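PDB 6SLN: RagA protein from Porphyromonas gingivalis, which belongs to the TonB-dependent receptors of the bacterial outer membrane and probably takes up nutrients across that membrane. Local coordinates for residues T504-F509 / T518-H523; S571-F576 / S589-Q594; N360-V365 / A448-I453; S96-S101 / W583-F588. One frame throughout, in Å; residues are numbered along the deposited sequence.

Interaction 1 (T504-F509 / T518-H523); sequences TAEYKF and TALMGH. With 3PE (1,2-Distearoyl-sn-glycerophosphoethanolamine), chain G.
A β-hairpin of the transmembrane barrel, formed by strands 487-510 and 515-540, brings Thr504-Phe509 alongside Thr518-His523 in antiparallel register. Ala505 and Met521 form one hydrogen-bonded pair and Tyr507 and Ala519 the next, with Glu506 facing Leu520 in the non-hydrogen-bonded pair between them. The ladder runs through both strands: Ala505 N gives a hydrogen bond to Met521 O (2.7 Å), Met521 N returns one to Ala505 O, and Tyr507 and Ala519 repeat the exchange, with Ala519 N reaching Tyr507 O at 2.8 Å in an almost straight bond (176° at the hydrogen). Side chains alternate across the sheet. Ala505, Tyr507, Ala519 and Met521 lie on one face; Thr504, Glu506, Lys508, Thr518 and Leu520 share the other. On this second face Lys508 and Thr518 run side by side in the same direction, with Lys508 CG 3.6 Å from the methyl CG2 of Thr518. Glu506 sets CG anti to its backbone N (chi1 -177°), which carries the extended chain across Thr518 and Leu520 and leaves OE2 3.8 Å from Leu520 CD1. Its carboxylate also forms a salt bridge with Lys508, although the modelled separation is too short to be reliable. Beyond Gly522, which follows the outward-facing Met521, the strand reaches the lipid pocket. His523 ND1 is weakly bonded to Asn503, and NE2 makes a weak hydrogen bond to the ester oxygen O31 of the phospholipid (3.2 Å), while the lipid's C33 sits over the centre of the imidazole, 3.3 Å above its plane.

Interaction 2 (S571-F576 / S589-Q594); sequences SFFSRF and SVRNDQ. With LMT (dodecyl-beta-D-maltoside), chain Q.
Phe573 and Arg591 face each other across a non-hydrogen-bonded pair with the ring and guanidinium planes nearly parallel, 9° apart. Phe573 CB lies over one face of the guanidinium, 3.6 Å from NH2, while the edge of that group is turned to the carboxylate of Asp593. There Arg591 NH1 donates in plane to the syn lone pair of Asp593 OD2 (3.0 Å, 158° at the hydrogen) within a salt bridge, and Arg591 NE reaches the backbone oxygen of Ser193 in the plug, so the guanidinium is held from more than one side. The second ring, Phe572, has Gln594 NE2 at its edge, close to its plane, and carbon C2 of the bound maltoside 3.7 Å from its CZ. The Gln594 amide uses both ends on the detergent's glucose unit: NE2 donates to O2' (2.6 Å) and OE1 accepts from O3'. Ser571 OG also donates to Asp593 OD1, at a separation too short to be trusted. Ser574 OG, placed between its backbone N and carbonyl carbon (chi1 62°), reaches across to Val590 O at 2.7 Å, so this carbonyl accepts from both N and OG of Ser574. Asn592 turns its amide to Ser604 on the next strand, and its backbone pairs with that of Phe572, Asn592 N to Phe572 O being 2.7 Å. Arg591 meeting the plug on one face and Phe572 meeting detergent on the other fit an antiparallel hairpin in the wall of a TonB-dependent barrel.

Interaction 3 (N360-V365 / A448-I453); sequences NEWLKV and AQITPI
Backbone hydrogen bonds join Lys364 and Gln449, the hydrogen-bonded pair of this short antiparallel contact: Lys364 N donates to Gln449 O (2.9 Å) and Gln449 N to Lys364 O (2.8 Å). One step on, Trp362 O accepts Thr451 N at 2.9 Å and, weakly, Thr451 OG1, so the ladder continues into the type I turn that runs from Asn360 to Leu363. Apolar contacts gather on the face of Leu363, Val365, Ala448 and Ile450. Leu363 CG stands anti to the backbone N (chi1 170°), which brings CD1 within 4.4 Å of Ala448 CB and 4.3 Å of Ile450 CG1. Trp362 and Ile450 lie side by side, pointing the same way, with CE3 of the indole 4.2 Å from Ile450 CG2. Through these residues neighbouring barrel strands 363-377 and 435-450 are zipped together at one end, and Ala448 also touches the phospholipid bound there. The second subunit, another copy of this protein, packs on the same face, its Val948 against Trp362 and its Ile219 against Leu363. Polar contacts occupy other positions: Lys364 NZ bridges to Glu356 on the preceding strand, and Asn360 OD1 rests over one face of the indole, 3.2 Å above its plane and offset toward the rim.

Interaction 4 (S96-S101 / W583-F588); sequences STVSGS and WMYIDF
Thr97 and Asp587 approach from opposite directions, and the hydroxyl of Thr97 arrives above the plane of the carboxylate instead of at its edge. OG1 donates to Asp587 OD2 over 2.7 Å, the donor standing 80° out of the carboxylate plane. Ser99 OG reaches the same oxygen, also at 2.7 Å, from the other side of that plane and 53° out of it. Between them Ser99 N comes in nearly along the C-O axis, 3.3 Å from Asp587 OD2, so this oxygen is gripped by three donors, which would be expected to favour the ionised carboxylate. Thr97 OG1 lies anti to its own backbone N (chi1 -160°), the setting that turns the hydroxyl out to the strand. The three donors come from one type I turn, Thr97 to Gly100, closed by Gly100 N to Thr97 O. This turn lies near the start of the plug domain, ahead of strand 102-106, whereas Asp587 points inward from barrel strand 584-595: the contact joins plug to barrel wall in the plug-in-barrel fold of TonB-dependent receptors. Val98, at the second position of the turn, crosses Asp587 at about a right angle and meets Tyr585 obliquely. Its CG1 comes 4.1 Å from CG of the phenol ring, and Met613 of the adjoining strand 604-614 touches both side chains. On the plug side, Ser190 packs against Thr97 and Ser99.

How the interactions relate
Starting from the N terminus, 96-101 of the plug opens the longest loop, which interaction 4 closes at 583-588, with 481 residues between the segments. Two contacts fall wholly within that span, one after the other: interaction 3, closing 82 residues between 365 and 448, and interaction 1, a tight hairpin with only eight residues between its segments. Interaction 2 opens at 571, inside the span, but closes at 589-594, beyond it, so it crosses interaction 4; the two share strand 584-595. Interactions 1 and 2 touch where strands 515-540 and 561-580 pair, for example at Gly522 N and Phe573 O. Together, three contacts knit barrel strands and the fourth attaches the plug.

Interaction 1 (T504-F509 / T518-H523)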
# COMPACT_ATOMS: atom_id res chain seq x y z
N THR A 504 33.83 18.60 -10.72
CA THR A 504 35.11 19.09 -10.25
C THR A 504 35.99 19.50 -11.41
O THR A 504 36.03 18.84 -12.45
CB THR A 504 35.87 18.03 -9.42
OG1 THR A 504 36.11 16.87 -10.23
CG2 THR A 504 35.06 17.64 -8.19
N ALA A 505 36.73 20.58 -11.20
CA ALA A 505 37.73 21.05 -12.14
C ALA A 505 39.07 21.02 -11.43
O ALA A 505 39.20 21.59 -10.34
CB ALA A 505 37.40 22.45 -12.64
N GLU A 506 40.04 20.32 -12.00
CA GLU A 506 41.36 20.17 -11.41
C GLU A 506 42.39 20.69 -12.40
O GLU A 506 42.40 20.28 -13.56
CB GLU A 506 41.68 18.72 -11.03
CG GLU A 506 43.03 18.55 -10.34
CD GLU A 506 43.45 17.10 -10.19
OE1 GLU A 506 43.89 16.50 -11.19
OE2 GLU A 506 43.35 16.56 -9.06
N TYR A 507 43.25 21.59 -11.93
CA TYR A 507 44.33 22.12 -12.74
C TYR A 507 45.65 21.82 -12.04
O TYR A 507 45.87 22.28 -10.92
CB TYR A 507 44.16 23.62 -12.96
CG TYR A 507 45.11 24.18 -13.99
CD1 TYR A 507 45.39 23.48 -15.15
CD2 TYR A 507 45.75 25.41 -13.79
CE1 TYR A 507 46.27 23.98 -16.08
CE2 TYR A 507 46.62 25.91 -14.72
CZ TYR A 507 46.88 25.19 -15.86
OH TYR A 507 47.75 25.67 -16.81
N LYS A 508 46.48 21.01 -12.69
CA LYS A 508 47.85 20.74 -12.26
C LYS A 508 48.77 21.48 -13.21
O LYS A 508 48.61 21.39 -14.44
CB LYS A 508 48.17 19.25 -12.30
CG LYS A 508 47.48 18.40 -11.24
CD LYS A 508 48.01 16.97 -11.25
CE LYS A 508 47.26 16.10 -12.25
NZ LYS A 508 46.01 15.52 -11.69
N PHE A 509 49.74 22.21 -12.67
CA PHE A 509 50.74 22.81 -13.52
C PHE A 509 52.06 22.88 -12.77
O PHE A 509 52.09 23.20 -11.58
CB PHE A 509 50.31 24.20 -14.00
CG PHE A 509 50.31 25.26 -12.92
CD1 PHE A 509 49.21 25.41 -12.08
CD2 PHE A 509 51.39 26.11 -12.76
CE1 PHE A 509 49.21 26.39 -11.09
CE2 PHE A 509 51.39 27.08 -11.78
CZ PHE A 509 50.30 27.22 -10.94
N THR A 518 48.79 22.15 -7.57
CA THR A 518 47.57 21.52 -8.02
C THR A 518 46.40 22.25 -7.38
O THR A 518 46.38 22.45 -6.16
CB THR A 518 47.53 20.04 -7.67
OG1 THR A 518 48.56 19.35 -8.40
CG2 THR A 518 46.17 19.45 -8.00
N ALA A 519 45.44 22.67 -8.20
CA ALA A 519 44.24 23.32 -7.72
C ALA A 519 43.04 22.53 -8.20
O ALA A 519 43.05 21.98 -9.30
CB ALA A 519 44.13 24.76 -8.22
N LEU A 520 42.02 22.48 -7.35
CA LEU A 520 40.81 21.72 -7.63
C LEU A 520 39.62 22.48 -7.04
O LEU A 520 39.52 22.60 -5.81
CB LEU A 520 40.90 20.32 -7.05
CG LEU A 520 39.79 19.33 -7.37
CD1 LEU A 520 40.34 17.93 -7.26
CD2 LEU A 520 38.60 19.48 -6.43
N MET A 521 38.73 22.96 -7.90
CA MET A 521 37.42 23.43 -7.49
C MET A 521 36.38 22.34 -7.74
O MET A 521 36.50 21.57 -8.70
CB MET A 521 37.03 24.71 -8.25
CG MET A 521 38.04 25.83 -8.12
SD MET A 521 37.69 26.85 -6.68
CE MET A 521 36.92 28.28 -7.45
N GLY A 522 35.38 22.27 -6.87
CA GLY A 522 34.40 21.21 -6.95
C GLY A 522 33.02 21.65 -6.50
O GLY A 522 32.88 22.49 -5.61
N HIS A 523 32.00 21.08 -7.15
CA HIS A 523 30.60 21.26 -6.77
C HIS A 523 29.96 19.89 -6.58
O HIS A 523 30.30 18.93 -7.26
CB HIS A 523 29.80 22.03 -7.82
CG HIS A 523 28.34 21.71 -7.79
ND1 HIS A 523 27.78 20.71 -8.56
CD2 HIS A 523 27.33 22.23 -7.05
CE1 HIS A 523 26.49 20.63 -8.30
NE2 HIS A 523 26.19 21.54 -7.39
C1 3PE G . 19.92 22.48 -6.73
C2 3PE G . 20.95 22.07 -7.77
C3 3PE G . 22.32 22.63 -7.36
O31 3PE G . 23.28 22.37 -8.36
O32 3PE G . 23.84 24.54 -8.48
C31 3PE G . 23.87 23.48 -9.00
C32 3PE G . 24.52 23.32 -10.38
C33 3PE G . 26.05 23.31 -10.35
C34 3PE G . 26.62 23.38 -11.77
C35 3PE G . 27.13 22.03 -12.27
C36 3PE G . 28.41 22.23 -13.10
C37 3PE G . 28.58 21.14 -14.16
C38 3PE G . 29.88 21.38 -14.93
C39 3PE G . 30.17 20.20 -15.84
C3A 3PE G . 31.63 20.21 -16.29
C3B 3PE G . 32.08 18.78 -16.61
O21 3PE G . 20.87 20.67 -7.79
O22 3PE G . 20.03 19.90 -9.72
C21 3PE G . 20.99 20.08 -9.07
C22 3PE G . 22.35 19.63 -9.62
C23 3PE G . 22.22 19.00 -11.01
C24 3PE G . 23.41 19.48 -11.84
C25 3PE G . 24.22 18.32 -12.44
C26 3PE G . 25.02 18.83 -13.66
C27 3PE G . 25.59 17.63 -14.43
C28 3PE G . 26.40 18.09 -15.65
C29 3PE G . 27.06 16.89 -16.35
C2A 3PE G . 27.10 17.06 -17.87
C2B 3PE G . 28.42 16.60 -18.52
C2C 3PE G . 28.13 15.88 -19.86
C2D 3PE G . 29.39 15.46 -20.65

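Interaction 2 (S571-F576 / S589-Q594)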
# COMPACT_ATOMS: atom_id res chain seq x y z
N SER A 571 27.02 21.56 -1.82
CA SER A 571 28.41 21.67 -1.42
C SER A 571 29.23 22.39 -2.47
O SER A 571 29.03 22.18 -3.67
CB SER A 571 29.00 20.28 -1.17
OG SER A 571 28.84 19.91 0.18
N PHE A 572 30.14 23.25 -2.02
CA PHE A 572 31.15 23.84 -2.88
C PHE A 572 32.48 23.68 -2.17
O PHE A 572 32.58 24.01 -0.98
CB PHE A 572 30.87 25.30 -3.18
CG PHE A 572 29.53 25.54 -3.84
CD1 PHE A 572 29.35 25.26 -5.18
CD2 PHE A 572 28.46 26.03 -3.11
CE1 PHE A 572 28.12 25.47 -5.78
CE2 PHE A 572 27.23 26.24 -3.70
CZ PHE A 572 27.06 25.95 -5.04
N PHE A 573 33.47 23.12 -2.85
CA PHE A 573 34.69 22.78 -2.15
C PHE A 573 35.92 23.02 -3.02
O PHE A 573 35.83 23.12 -4.25
CB PHE A 573 34.68 21.33 -1.65
CG PHE A 573 34.49 20.28 -2.72
CD1 PHE A 573 33.22 19.91 -3.14
CD2 PHE A 573 35.59 19.61 -3.26
CE1 PHE A 573 33.05 18.90 -4.10
CE2 PHE A 573 35.43 18.59 -4.23
CZ PHE A 573 34.16 18.25 -4.65
N SER A 574 37.06 23.09 -2.36
CA SER A 574 38.33 23.33 -3.01
C SER A 574 39.42 22.56 -2.29
O SER A 574 39.35 22.30 -1.08
CB SER A 574 38.68 24.82 -3.01
OG SER A 574 38.80 25.25 -1.67
N ARG A 575 40.46 22.23 -3.05
CA ARG A 575 41.61 21.55 -2.49
C ARG A 575 42.82 21.94 -3.31
O ARG A 575 42.78 21.90 -4.55
CB ARG A 575 41.42 20.03 -2.50
CG ARG A 575 42.59 19.28 -1.92
CD ARG A 575 42.99 18.12 -2.81
NE ARG A 575 42.09 16.98 -2.69
CZ ARG A 575 42.02 15.99 -3.57
NH1 ARG A 575 42.80 16.01 -4.64
NH2 ARG A 575 41.18 14.98 -3.39
N PHE A 576 43.90 22.33 -2.63
CA PHE A 576 45.12 22.83 -3.26
C PHE A 576 46.31 22.03 -2.75
O PHE A 576 46.38 21.71 -1.56
CB PHE A 576 45.31 24.31 -2.97
CG PHE A 576 44.21 25.15 -3.50
CD1 PHE A 576 44.28 25.67 -4.78
CD2 PHE A 576 43.10 25.42 -2.72
CE1 PHE A 576 43.26 26.45 -5.28
CE2 PHE A 576 42.07 26.20 -3.22
CZ PHE A 576 42.15 26.72 -4.50
N SER A 589 42.59 23.27 2.10
CA SER A 589 41.23 23.01 1.66
C SER A 589 40.29 24.02 2.30
O SER A 589 40.45 24.35 3.47
CB SER A 589 40.81 21.58 2.02
OG SER A 589 40.21 21.51 3.31
N VAL A 590 39.34 24.54 1.51
CA VAL A 590 38.20 25.27 2.05
C VAL A 590 36.96 24.78 1.32
O VAL A 590 37.02 24.40 0.14
CB VAL A 590 38.35 26.81 1.96
CG1 VAL A 590 38.40 27.26 0.53
CG2 VAL A 590 37.21 27.51 2.70
N ARG A 591 35.83 24.77 2.02
CA ARG A 591 34.60 24.22 1.47
C ARG A 591 33.43 24.85 2.21
O ARG A 591 33.58 25.36 3.33
CB ARG A 591 34.56 22.71 1.61
CG ARG A 591 34.39 22.31 3.07
CD ARG A 591 33.68 20.99 3.23
NE ARG A 591 34.08 20.09 2.17
CZ ARG A 591 33.21 19.41 1.45
NH1 ARG A 591 31.92 19.53 1.71
NH2 ARG A 591 33.65 18.61 0.48
N ASN A 592 32.26 24.82 1.57
CA ASN A 592 31.05 25.30 2.20
C ASN A 592 29.95 24.27 1.99
O ASN A 592 29.82 23.71 0.89
CB ASN A 592 30.61 26.64 1.63
CG ASN A 592 29.24 27.06 2.11
OD1 ASN A 592 28.24 26.70 1.51
ND2 ASN A 592 29.19 27.81 3.20
N ASP A 593 29.17 24.04 3.04
CA ASP A 593 28.14 23.01 3.06
C ASP A 593 26.83 23.60 3.57
O ASP A 593 26.83 24.32 4.58
CB ASP A 593 28.54 21.83 3.97
CG ASP A 593 29.68 21.03 3.41
OD1 ASP A 593 29.63 20.75 2.20
OD2 ASP A 593 30.61 20.69 4.16
N GLN A 594 25.74 23.29 2.89
CA GLN A 594 24.40 23.63 3.36
C GLN A 594 23.56 22.36 3.39
O GLN A 594 23.76 21.45 2.58
CB GLN A 594 23.76 24.71 2.45
CG GLN A 594 24.75 25.75 1.91
CD GLN A 594 24.16 26.59 0.76
OE1 GLN A 594 23.07 27.17 0.89
NE2 GLN A 594 24.88 26.66 -0.35
C1B LMT Q . 19.08 30.27 0.05
C2B LMT Q . 18.32 29.45 1.09
C3B LMT Q . 16.88 29.22 0.63
C4B LMT Q . 16.17 30.55 0.29
C5B LMT Q . 17.04 31.34 -0.70
C6B LMT Q . 16.43 32.74 -0.88
O1B LMT Q . 19.30 29.44 -1.03
O2B LMT Q . 18.99 28.25 1.18
O3B LMT Q . 16.19 28.49 1.56
O4' LMT Q . 14.94 30.29 -0.29
O5B LMT Q . 18.40 31.45 -0.32
O6B LMT Q . 15.37 32.74 -1.78
C1' LMT Q . 22.21 28.65 -3.86
C2' LMT Q . 22.75 29.07 -2.48
C3' LMT Q . 21.63 28.93 -1.40
C4' LMT Q . 20.40 29.72 -1.85
C5' LMT Q . 20.03 29.10 -3.20
C6' LMT Q . 18.68 29.54 -3.68
O1' LMT Q . 23.14 29.00 -4.79
O2' LMT Q . 23.82 28.27 -2.16
O3' LMT Q . 22.08 29.37 -0.20
O5' LMT Q . 21.02 29.37 -4.16
O6' LMT Q . 18.38 28.73 -4.71
C1 LMT Q . 23.07 28.31 -6.02
C2 LMT Q . 24.51 28.26 -6.47
C3 LMT Q . 24.78 28.67 -7.88
C4 LMT Q . 25.35 27.47 -8.59
C5 LMT Q . 26.37 27.87 -9.60
C6 LMT Q . 27.58 27.00 -9.52
C7 LMT Q . 28.17 26.85 -10.89
C8 LMT Q . 29.42 26.02 -10.79
C9 LMT Q . 29.90 25.44 -12.10
C10 LMT Q . 29.68 26.47 -13.18

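Interaction 3 (N360-V365 / A448-I453)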
# COMPACT_ATOMS: atom_id res chain seq x y z
N ASN A 360 38.24 9.60 -27.17
CA ASN A 360 39.21 10.32 -27.99
C ASN A 360 40.26 10.90 -27.06
O ASN A 360 40.26 10.64 -25.85
CB ASN A 360 38.52 11.40 -28.85
CG ASN A 360 37.43 12.13 -28.12
OD1 ASN A 360 37.64 12.59 -27.00
ND2 ASN A 360 36.27 12.26 -28.75
N GLU A 361 41.16 11.70 -27.62
CA GLU A 361 42.26 12.24 -26.84
C GLU A 361 41.78 13.07 -25.65
O GLU A 361 42.46 13.11 -24.62
CB GLU A 361 43.17 13.07 -27.75
CG GLU A 361 43.59 12.34 -29.01
CD GLU A 361 44.62 13.10 -29.82
OE1 GLU A 361 44.90 12.70 -30.97
OE2 GLU A 361 45.15 14.12 -29.30
N TRP A 362 40.61 13.71 -25.75
CA TRP A 362 40.18 14.66 -24.73
C TRP A 362 39.03 14.17 -23.85
O TRP A 362 38.63 14.88 -22.92
CB TRP A 362 39.77 15.99 -25.39
CG TRP A 362 38.76 15.87 -26.50
CD1 TRP A 362 39.01 15.74 -27.84
CD2 TRP A 362 37.32 15.90 -26.36
NE1 TRP A 362 37.82 15.67 -28.54
CE2 TRP A 362 36.78 15.77 -27.66
CE3 TRP A 362 36.45 16.02 -25.27
CZ2 TRP A 362 35.40 15.75 -27.89
CZ3 TRP A 362 35.09 16.00 -25.50
CH2 TRP A 362 34.58 15.87 -26.80
N LEU A 363 38.50 12.97 -24.09
CA LEU A 363 37.34 12.51 -23.33
C LEU A 363 37.53 11.07 -22.90
O LEU A 363 37.94 10.22 -23.70
CB LEU A 363 36.04 12.65 -24.16
CG LEU A 363 34.78 11.99 -23.58
CD1 LEU A 363 34.34 12.69 -22.29
CD2 LEU A 363 33.64 11.96 -24.60
N LYS A 364 37.20 10.79 -21.65
CA LYS A 364 37.16 9.44 -21.11
C LYS A 364 35.88 9.30 -20.30
O LYS A 364 35.61 10.16 -19.45
CB LYS A 364 38.40 9.16 -20.25
CG LYS A 364 38.46 7.77 -19.62
CD LYS A 364 39.04 7.82 -18.21
CE LYS A 364 40.44 7.20 -18.13
NZ LYS A 364 40.76 6.75 -16.75
N VAL A 365 35.09 8.26 -20.56
CA VAL A 365 33.83 8.06 -19.84
C VAL A 365 33.83 6.68 -19.15
O VAL A 365 34.72 5.85 -19.37
CB VAL A 365 32.60 8.20 -20.76
CG1 VAL A 365 32.70 9.45 -21.59
CG2 VAL A 365 32.45 6.96 -21.63
N ALA A 448 31.81 11.56 -16.86
CA ALA A 448 32.53 12.05 -18.03
C ALA A 448 33.79 12.77 -17.56
O ALA A 448 33.77 13.50 -16.57
CB ALA A 448 31.67 13.02 -18.84
N GLN A 449 34.90 12.54 -18.26
CA GLN A 449 36.15 13.22 -17.93
C GLN A 449 36.64 13.96 -19.17
O GLN A 449 37.05 13.33 -20.16
CB GLN A 449 37.19 12.26 -17.40
CG GLN A 449 37.86 12.81 -16.16
CD GLN A 449 38.97 11.94 -15.64
OE1 GLN A 449 38.82 11.23 -14.64
NE2 GLN A 449 40.12 12.00 -16.31
N ILE A 450 36.60 15.28 -19.11
CA ILE A 450 37.04 16.15 -20.19
C ILE A 450 38.39 16.75 -19.81
O ILE A 450 38.49 17.49 -18.82
CB ILE A 450 36.01 17.26 -20.47
CG1 ILE A 450 34.63 16.67 -20.75
CG2 ILE A 450 36.47 18.10 -21.63
CD1 ILE A 450 33.69 17.61 -21.50
N THR A 451 39.43 16.41 -20.57
CA THR A 451 40.72 17.09 -20.47
C THR A 451 40.88 18.01 -21.68
O THR A 451 41.24 17.54 -22.77
CB THR A 451 41.87 16.09 -20.38
OG1 THR A 451 41.63 14.97 -21.25
CG2 THR A 451 42.02 15.58 -18.95
N PRO A 452 40.60 19.31 -21.55
CA PRO A 452 40.60 20.20 -22.72
C PRO A 452 41.93 20.90 -22.99
O PRO A 452 42.21 21.25 -24.15
CB PRO A 452 39.51 21.22 -22.38
CG PRO A 452 39.55 21.32 -20.90
CD PRO A 452 39.99 19.96 -20.37
N ILE A 453 42.72 21.16 -21.95
CA ILE A 453 44.08 21.68 -22.07
C ILE A 453 44.96 20.90 -21.10
O ILE A 453 44.47 20.22 -20.20
CB ILE A 453 44.18 23.20 -21.78
CG1 ILE A 453 44.00 23.46 -20.28
CG2 ILE A 453 43.15 23.99 -22.60
CD1 ILE A 453 43.62 24.88 -19.94

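Interaction 4 (S96-S101 / W583-F588)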
# COMPACT_ATOMS: atom_id res chain seq x y z
N SER A 96 42.71 10.75 -1.90
CA SER A 96 43.51 10.80 -0.68
C SER A 96 44.09 12.19 -0.47
O SER A 96 43.49 13.19 -0.90
CB SER A 96 44.65 9.77 -0.74
OG SER A 96 44.24 8.59 -1.42
N THR A 97 45.25 12.26 0.17
CA THR A 97 46.08 13.46 0.19
C THR A 97 47.41 13.14 0.85
O THR A 97 47.52 12.22 1.67
CB THR A 97 45.38 14.62 0.92
OG1 THR A 97 45.99 15.86 0.52
CG2 THR A 97 45.48 14.47 2.41
N VAL A 98 48.42 13.92 0.47
CA VAL A 98 49.81 13.65 0.84
C VAL A 98 50.02 13.75 2.35
O VAL A 98 50.85 13.04 2.92
CB VAL A 98 50.73 14.61 0.06
CG1 VAL A 98 52.16 14.06 -0.00
CG2 VAL A 98 50.17 14.91 -1.34
N SER A 99 49.27 14.64 3.02
CA SER A 99 49.39 14.88 4.45
C SER A 99 48.42 14.05 5.27
O SER A 99 48.49 14.09 6.51
CB SER A 99 49.13 16.36 4.77
OG SER A 99 49.62 17.21 3.76
N GLY A 100 47.50 13.33 4.63
CA GLY A 100 46.37 12.78 5.34
C GLY A 100 46.71 11.46 6.03
O GLY A 100 47.51 10.67 5.54
N SER A 101 46.09 11.26 7.19
CA SER A 101 46.05 9.97 7.87
C SER A 101 45.15 9.05 7.05
O SER A 101 43.92 9.11 7.16
CB SER A 101 45.53 10.14 9.30
OG SER A 101 45.98 9.11 10.18
N TRP A 583 60.25 17.20 -1.50
CA TRP A 583 60.22 16.80 -0.09
C TRP A 583 59.22 17.57 0.76
O TRP A 583 58.72 17.00 1.74
CB TRP A 583 61.61 16.94 0.53
CG TRP A 583 61.86 18.26 1.25
CD1 TRP A 583 61.51 18.59 2.54
CD2 TRP A 583 62.54 19.40 0.73
NE1 TRP A 583 61.93 19.86 2.84
CE2 TRP A 583 62.57 20.38 1.74
CE3 TRP A 583 63.14 19.68 -0.50
CZ2 TRP A 583 63.16 21.63 1.55
CZ3 TRP A 583 63.72 20.92 -0.69
CH2 TRP A 583 63.72 21.88 0.33
N MET A 584 58.91 18.83 0.46
CA MET A 584 57.98 19.63 1.25
C MET A 584 56.67 19.80 0.48
O MET A 584 56.66 20.45 -0.58
CB MET A 584 58.57 20.99 1.59
CG MET A 584 57.66 21.86 2.44
SD MET A 584 58.41 23.47 2.70
CE MET A 584 57.31 24.53 1.79
N TYR A 585 55.58 19.26 1.02
CA TYR A 585 54.26 19.36 0.41
C TYR A 585 53.30 20.04 1.38
O TYR A 585 53.34 19.78 2.59
CB TYR A 585 53.72 17.97 0.02
CG TYR A 585 54.59 17.22 -0.97
CD1 TYR A 585 54.44 17.41 -2.34
CD2 TYR A 585 55.58 16.35 -0.53
CE1 TYR A 585 55.24 16.73 -3.25
CE2 TYR A 585 56.39 15.66 -1.43
CZ TYR A 585 56.21 15.86 -2.79
OH TYR A 585 57.01 15.18 -3.68
N ILE A 586 52.44 20.91 0.85
CA ILE A 586 51.40 21.55 1.63
C ILE A 586 50.06 21.37 0.93
O ILE A 586 49.94 21.61 -0.28
CB ILE A 586 51.67 23.05 1.86
CG1 ILE A 586 52.99 23.23 2.62
CG2 ILE A 586 50.52 23.66 2.64
CD1 ILE A 586 52.84 23.25 4.12
N ASP A 587 49.06 20.93 1.69
CA ASP A 587 47.68 20.85 1.25
C ASP A 587 46.87 21.92 1.98
O ASP A 587 47.18 22.28 3.12
CB ASP A 587 47.08 19.47 1.53
CG ASP A 587 47.88 18.35 0.89
OD1 ASP A 587 48.35 18.52 -0.25
OD2 ASP A 587 48.04 17.30 1.54
N PHE A 588 45.84 22.41 1.31
CA PHE A 588 45.00 23.45 1.86
C PHE A 588 43.62 23.25 1.26
O PHE A 588 43.50 23.03 0.05
CB PHE A 588 45.58 24.83 1.54
CG PHE A 588 44.63 25.95 1.79
CD1 PHE A 588 44.05 26.12 3.04
CD2 PHE A 588 44.31 26.84 0.77
CE1 PHE A 588 43.16 27.16 3.28
CE2 PHE A 588 43.43 27.88 1.00
CZ PHE A 588 42.85 28.04 2.26